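PDB 2FS2: acyl-coenzyme A thioesterase PaaI from Escherichia coli, which hydrolyses acyl-coenzyme A thioesters in phenylacetate degradation, preferring ring-hydroxylated phenylacetyl-CoA esters. Local coordinates for residues I113-Q118 with T122-R127; I25-M30 with A35-T40. One frame throughout, in Å; residues are numbered along the deposited sequence.

Interaction 1: residues I113-Q118 with T122-R127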
loop_
_atom_site.group_PDB
_atom_site.type_symbol
_atom_site.label_atom_id
_atom_site.label_comp_id
_atom_site.label_asym_id
_atom_site.label_seq_id
_atom_site.Cartn_x
_atom_site.Cartn_y
_atom_site.Cartn_z
ATOM N N ILE B 113 -2.864 12.624 -0.419
ATOM C CA ILE B 113 -2.691 13.646 0.581
ATOM C C ILE B 113 -1.155 13.843 0.730
ATOM O O ILE B 113 -0.368 12.886 0.766
ATOM C CB ILE B 113 -3.268 13.210 1.962
ATOM C CG1 ILE B 113 -4.799 13.299 2.104
ATOM C CG2 ILE B 113 -2.609 14.032 3.128
ATOM C CD1 ILE B 113 -5.631 12.316 1.149
ATOM N N GLU B 114 -0.719 15.083 0.841
ATOM C CA GLU B 114 0.702 15.314 1.157
ATOM C C GLU B 114 0.768 16.194 2.394
ATOM O O GLU B 114 0.116 17.240 2.434
ATOM C CB GLU B 114 1.344 16.007 -0.036
ATOM C CG GLU B 114 2.827 16.449 0.213
ATOM C CD GLU B 114 3.598 16.710 -1.085
ATOM O OE1 GLU B 114 2.912 16.888 -2.150
ATOM O OE2 GLU B 114 4.898 16.734 -1.063
ATOM N N ILE B 115 1.671 15.868 3.316
ATOM C CA ILE B 115 1.947 16.695 4.474
ATOM C C ILE B 115 3.348 17.364 4.361
ATOM O O ILE B 115 4.337 16.690 4.144
ATOM C CB ILE B 115 1.814 15.906 5.864
ATOM C CG1 ILE B 115 0.454 15.186 6.035
ATOM C CG2 ILE B 115 2.093 16.855 7.095
ATOM C CD1 ILE B 115 0.310 14.409 7.399
ATOM N N VAL B 116 3.366 18.679 4.515
ATOM C CA VAL B 116 4.502 19.523 4.256
ATOM C C VAL B 116 4.682 20.362 5.505
ATOM O O VAL B 116 3.664 20.723 6.149
ATOM C CB VAL B 116 4.169 20.399 3.017
ATOM C CG1 VAL B 116 5.033 21.553 2.898
ATOM C CG2 VAL B 116 4.297 19.541 1.657
ATOM N N ASN B 117 5.940 20.611 5.906
ATOM C CA ASN B 117 6.163 21.457 7.058
ATOM C C ASN B 117 6.392 22.899 6.675
ATOM O O ASN B 117 6.263 23.277 5.496
ATOM C CB ASN B 117 7.289 20.939 7.916
ATOM C CG ASN B 117 8.646 21.152 7.258
ATOM O OD1 ASN B 117 8.801 21.910 6.293
ATOM N ND2 ASN B 117 9.618 20.469 7.761
ATOM N N GLN B 118 6.697 23.749 7.675
ATOM C CA GLN B 118 6.833 25.168 7.376
ATOM C C GLN B 118 8.106 25.443 6.485
ATOM O O GLN B 118 8.195 26.459 5.792
ATOM C CB GLN B 118 6.827 26.017 8.687
ATOM C CG GLN B 118 8.178 25.791 9.414
ATOM C CD GLN B 118 8.163 24.586 10.319
ATOM O OE1 GLN B 118 7.284 23.669 10.252
ATOM N NE2 GLN B 118 9.134 24.548 11.182
ATOM N N THR B 122 8.408 17.957 2.520
ATOM C CA THR B 122 7.555 16.763 2.789
ATOM C C THR B 122 7.814 15.916 3.981
ATOM O O THR B 122 8.846 15.296 4.120
ATOM C CB THR B 122 7.566 15.857 1.604
ATOM O OG1 THR B 122 7.499 16.707 0.444
ATOM C CG2 THR B 122 6.186 15.116 1.606
ATOM N N VAL B 123 6.810 15.831 4.837
ATOM C CA VAL B 123 6.853 15.009 5.971
ATOM C C VAL B 123 6.323 13.599 5.684
ATOM O O VAL B 123 6.844 12.612 6.255
ATOM C CB VAL B 123 6.032 15.717 7.045
ATOM C CG1 VAL B 123 5.633 14.797 8.164
ATOM C CG2 VAL B 123 6.823 17.009 7.534
ATOM N N ALA B 124 5.296 13.504 4.836
ATOM C CA ALA B 124 4.571 12.270 4.677
ATOM C C ALA B 124 3.657 12.350 3.419
ATOM O O ALA B 124 3.220 13.467 2.999
ATOM C CB ALA B 124 3.784 11.977 5.987
ATOM N N LEU B 125 3.375 11.180 2.843
ATOM C CA LEU B 125 2.592 11.019 1.552
ATOM C C LEU B 125 1.605 9.942 1.892
ATOM O O LEU B 125 1.931 9.000 2.607
ATOM C CB LEU B 125 3.492 10.561 0.367
ATOM C CG LEU B 125 4.469 11.600 -0.148
ATOM C CD1 LEU B 125 5.443 11.123 -1.165
ATOM C CD2 LEU B 125 3.735 12.838 -0.799
ATOM N N PHE B 126 0.350 10.116 1.503
ATOM C CA PHE B 126 -0.621 9.167 1.937
ATOM C C PHE B 126 -1.516 9.058 0.695
ATOM O O PHE B 126 -1.593 9.983 -0.097
ATOM C CB PHE B 126 -1.307 9.862 3.070
ATOM C CG PHE B 126 -2.606 9.308 3.459
ATOM C CD1 PHE B 126 -2.751 8.708 4.742
ATOM C CD2 PHE B 126 -3.707 9.441 2.647
ATOM C CE1 PHE B 126 -4.000 8.195 5.162
ATOM C CE2 PHE B 126 -5.012 8.936 3.057
ATOM C CZ PHE B 126 -5.151 8.330 4.301
ATOM N N ARG B 127 -2.147 7.909 0.537
ATOM C CA ARG B 127 -3.058 7.714 -0.566
ATOM C C ARG B 127 -4.180 6.918 0.054
ATOM O O ARG B 127 -3.995 5.934 0.744
ATOM C CB ARG B 127 -2.401 7.006 -1.785
ATOM C CG ARG B 127 -3.485 6.558 -2.823
ATOM C CD ARG B 127 -3.070 6.350 -4.281
ATOM N NE ARG B 127 -2.369 7.527 -4.804
ATOM C CZ ARG B 127 -1.451 7.476 -5.716
ATOM N NH1 ARG B 127 -1.138 6.269 -6.237
ATOM N NH2 ARG B 127 -0.877 8.603 -6.132
#
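Residues 113-118 and 122-127 form an antiparallel beta hairpin with a classic bulge, in the curved sheet that wraps helix 54-70 in the hot dog fold. Ile113 and Phe126 make a hydrogen-bonded pair: Ile113 N reaches Phe126 O at 2.9 Å from above the carbonyl plane, and Phe126 N returns the bond to Ile113 O. At the bulge, Val123 and Ala124 both face Ile115, whose O takes a bond of 2.7 Å from Val123 N and a weak one of 3.4 Å from Ala124 N. On the helix side, Ile113 runs beside the Phe126 ring, its CD1 3.8 Å from CD2 of Phe126, and both side chains touch Ala61. The other face carries a polar link. An extended Glu114, CG anti to the backbone N (chi1 174°), lies along Leu125 and then crosses Thr122 at about a right angle; its carboxylate oxygen OE1 forms a salt bridge with Arg102 of the second subunit. Replacing Glu114 with an alanine would probably leave that arginine without this carboxylate mate and the Thr122 hydroxyl freer to turn. That hydroxyl, Thr122 OG1, donates to Glu114 OE2 at 3.0 Å, nearly along the C-O axis.

Interaction 2: residues I25-M30 with A35-T40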
loop_
_atom_site.group_PDB
_atom_site.type_symbol
_atom_site.label_atom_id
_atom_site.label_comp_id
_atom_site.label_asym_id
_atom_site.label_seq_id
_atom_site.Cartn_x
_atom_site.Cartn_y
_atom_site.Cartn_z
ATOM N N ILE B 25 -6.505 20.994 14.646
ATOM C CA ILE B 25 -6.552 21.077 13.192
ATOM C C ILE B 25 -7.480 22.215 12.770
ATOM O O ILE B 25 -8.583 22.339 13.297
ATOM C CB ILE B 25 -6.929 19.658 12.572
ATOM C CG1 ILE B 25 -5.927 18.686 13.060
ATOM C CG2 ILE B 25 -6.841 19.618 11.082
ATOM C CD1 ILE B 25 -6.100 17.317 12.593
ATOM N N ASP B 26 -6.988 23.075 11.889
ATOM C CA ASP B 26 -7.781 24.076 11.278
ATOM C C ASP B 26 -7.968 23.828 9.768
ATOM O O ASP B 26 -7.054 23.345 9.092
ATOM C CB ASP B 26 -7.072 25.382 11.465
ATOM C CG ASP B 26 -7.028 25.803 12.938
ATOM O OD1 ASP B 26 -8.128 25.955 13.534
ATOM O OD2 ASP B 26 -5.939 25.995 13.583
ATOM N N ILE B 27 -9.140 24.156 9.220
ATOM C CA ILE B 27 -9.267 24.061 7.792
ATOM C C ILE B 27 -9.028 25.375 7.174
ATOM O O ILE B 27 -9.642 26.334 7.567
ATOM C CB ILE B 27 -10.641 23.651 7.343
ATOM C CG1 ILE B 27 -11.038 22.393 8.030
ATOM C CG2 ILE B 27 -10.602 23.357 5.844
ATOM C CD1 ILE B 27 -12.498 22.511 8.410
ATOM N N ILE B 28 -8.184 25.394 6.150
ATOM C CA ILE B 28 -7.784 26.639 5.463
ATOM C C ILE B 28 -8.139 26.670 4.001
ATOM O O ILE B 28 -8.137 27.729 3.404
ATOM C CB ILE B 28 -6.249 26.996 5.669
ATOM C CG1 ILE B 28 -5.343 26.000 4.946
ATOM C CG2 ILE B 28 -5.971 26.964 7.219
ATOM C CD1 ILE B 28 -3.759 26.467 4.945
ATOM N N SER B 29 -8.466 25.548 3.392
ATOM C CA SER B 29 -8.856 25.690 2.010
ATOM C C SER B 29 -9.786 24.521 1.602
ATOM O O SER B 29 -9.666 23.431 2.136
ATOM C CB SER B 29 -7.613 25.856 1.132
ATOM O OG SER B 29 -8.003 25.931 -0.298
HETATM N N MSE B 30 -10.712 24.761 0.695
HETATM C CA MSE B 30 -11.786 23.772 0.376
HETATM C C MSE B 30 -12.264 23.974 -1.034
HETATM O O MSE B 30 -12.549 25.075 -1.478
HETATM C CB MSE B 30 -13.073 23.890 1.254
HETATM C CG MSE B 30 -12.996 23.490 2.674
HETATM SE SE MSE B 30 -12.414 21.521 2.880
HETATM C CE MSE B 30 -13.694 20.571 1.580
ATOM N N ALA B 35 -8.976 19.650 -0.118
ATOM C CA ALA B 35 -8.994 20.260 1.261
ATOM C C ALA B 35 -7.552 20.429 1.742
ATOM O O ALA B 35 -6.713 19.587 1.413
ATOM C CB ALA B 35 -9.741 19.317 2.261
ATOM N N VAL B 36 -7.282 21.449 2.547
ATOM C CA VAL B 36 -5.973 21.789 3.081
ATOM C C VAL B 36 -6.258 22.070 4.521
ATOM O O VAL B 36 -7.222 22.846 4.851
ATOM C CB VAL B 36 -5.324 23.031 2.404
ATOM C CG1 VAL B 36 -3.988 23.418 3.054
ATOM C CG2 VAL B 36 -5.062 22.853 0.957
ATOM N N VAL B 37 -5.525 21.419 5.415
ATOM C CA VAL B 37 -5.762 21.595 6.803
ATOM C C VAL B 37 -4.384 21.751 7.380
ATOM O O VAL B 37 -3.373 21.452 6.743
ATOM C CB VAL B 37 -6.557 20.376 7.473
ATOM C CG1 VAL B 37 -8.030 20.287 6.936
ATOM C CG2 VAL B 37 -5.784 18.972 7.196
ATOM N N THR B 38 -4.361 22.204 8.611
ATOM C CA THR B 38 -3.146 22.689 9.231
ATOM C C THR B 38 -3.105 22.317 10.725
ATOM O O THR B 38 -4.134 22.158 11.344
ATOM C CB THR B 38 -3.120 24.195 8.998
ATOM O OG1 THR B 38 -1.753 24.630 8.975
ATOM C CG2 THR B 38 -3.762 24.893 10.156
HETATM N N MSE B 39 -1.936 22.087 11.278
HETATM C CA MSE B 39 -1.828 21.701 12.678
HETATM C C MSE B 39 -0.426 22.031 13.143
HETATM O O MSE B 39 0.524 21.872 12.402
HETATM C CB MSE B 39 -2.040 20.176 12.790
HETATM C CG MSE B 39 -1.632 19.608 14.134
HETATM SE SE MSE B 39 -1.755 17.624 14.069
HETATM C CE MSE B 39 -3.484 17.551 14.650
ATOM N N THR B 40 -0.290 22.436 14.380
ATOM C CA THR B 40 1.028 22.665 14.956
ATOM C C THR B 40 1.383 21.481 15.851
ATOM O O THR B 40 0.549 20.956 16.564
ATOM C CB THR B 40 0.987 24.033 15.674
ATOM O OG1 THR B 40 0.743 25.058 14.655
ATOM C CG2 THR B 40 2.362 24.414 16.358
#
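The first beta hairpin of the chain pairs residues 25-30 with 35-40, and its backbone ladder is interrupted by a one-residue shift. Before the shift, Asp26 and Thr38 exchange two bonds: Asp26 N to Thr38 O, and Thr38 N to Asp26 O, the latter at 3.0 Å in the carbonyl plane. At the shift, Val36 O is gripped twice, by Ile28 N at 3.0 Å and weakly by Ser29 N at 3.3 Å; past it, Val36 N bonds to Ser29 O. Ile28 and Ser29 thus both face Val36, a classic beta bulge at the margin of the hot dog sheet, where strand 34-40 also pairs with strand 94-101. The extra residue packs against Val36: Ile28 holds CG1 between its backbone N and carbonyl carbon (chi1 69°), and from there CG1 meets Val36 CG1 tightly, at 3.5 Å. Asp26 CB rests on the methyl CG2 of Thr38 at 3.6 Å. The face bearing Ile27, Val37, Met30 and Ala35 is apolar. There Ile27 CG1 touches Val37 CG1, and Ile25, just before the strand, reaches Val37 CB with CG2 at 3.7 Å; Ile25 and Val37 also meet Thr63 and Ala64 of helix 54-70, respectively. Near the turn, selenomethionine Met30 bends at its second and third torsions, bringing SE to 3.5 Å from Ala35 CB, while its side chain also touches Trp7 and Ala10 of helix 2-15.

Interaction 2 comes first along the chain and closes before interaction 1 opens, with helix 54-70 and strands 76-85 and 94-101 among the elements in between. Their centres lie 13 Å apart and their nearest atoms about 7 Å, so the two hairpins do not touch. Strand 94-101 bridges them, pairing antiparallel with strand 34-40 on one edge and strand 108-116 on the other, so two sequence-local hairpins become parts of one continuous curved sheet. Both lay apolar side chains on helix 54-70, the central helix of the hot dog fold. Their surroundings differ: helix 2-15 flanks 25-30, whereas 113-118 and 122-127 meet the second subunit of the homotetramer.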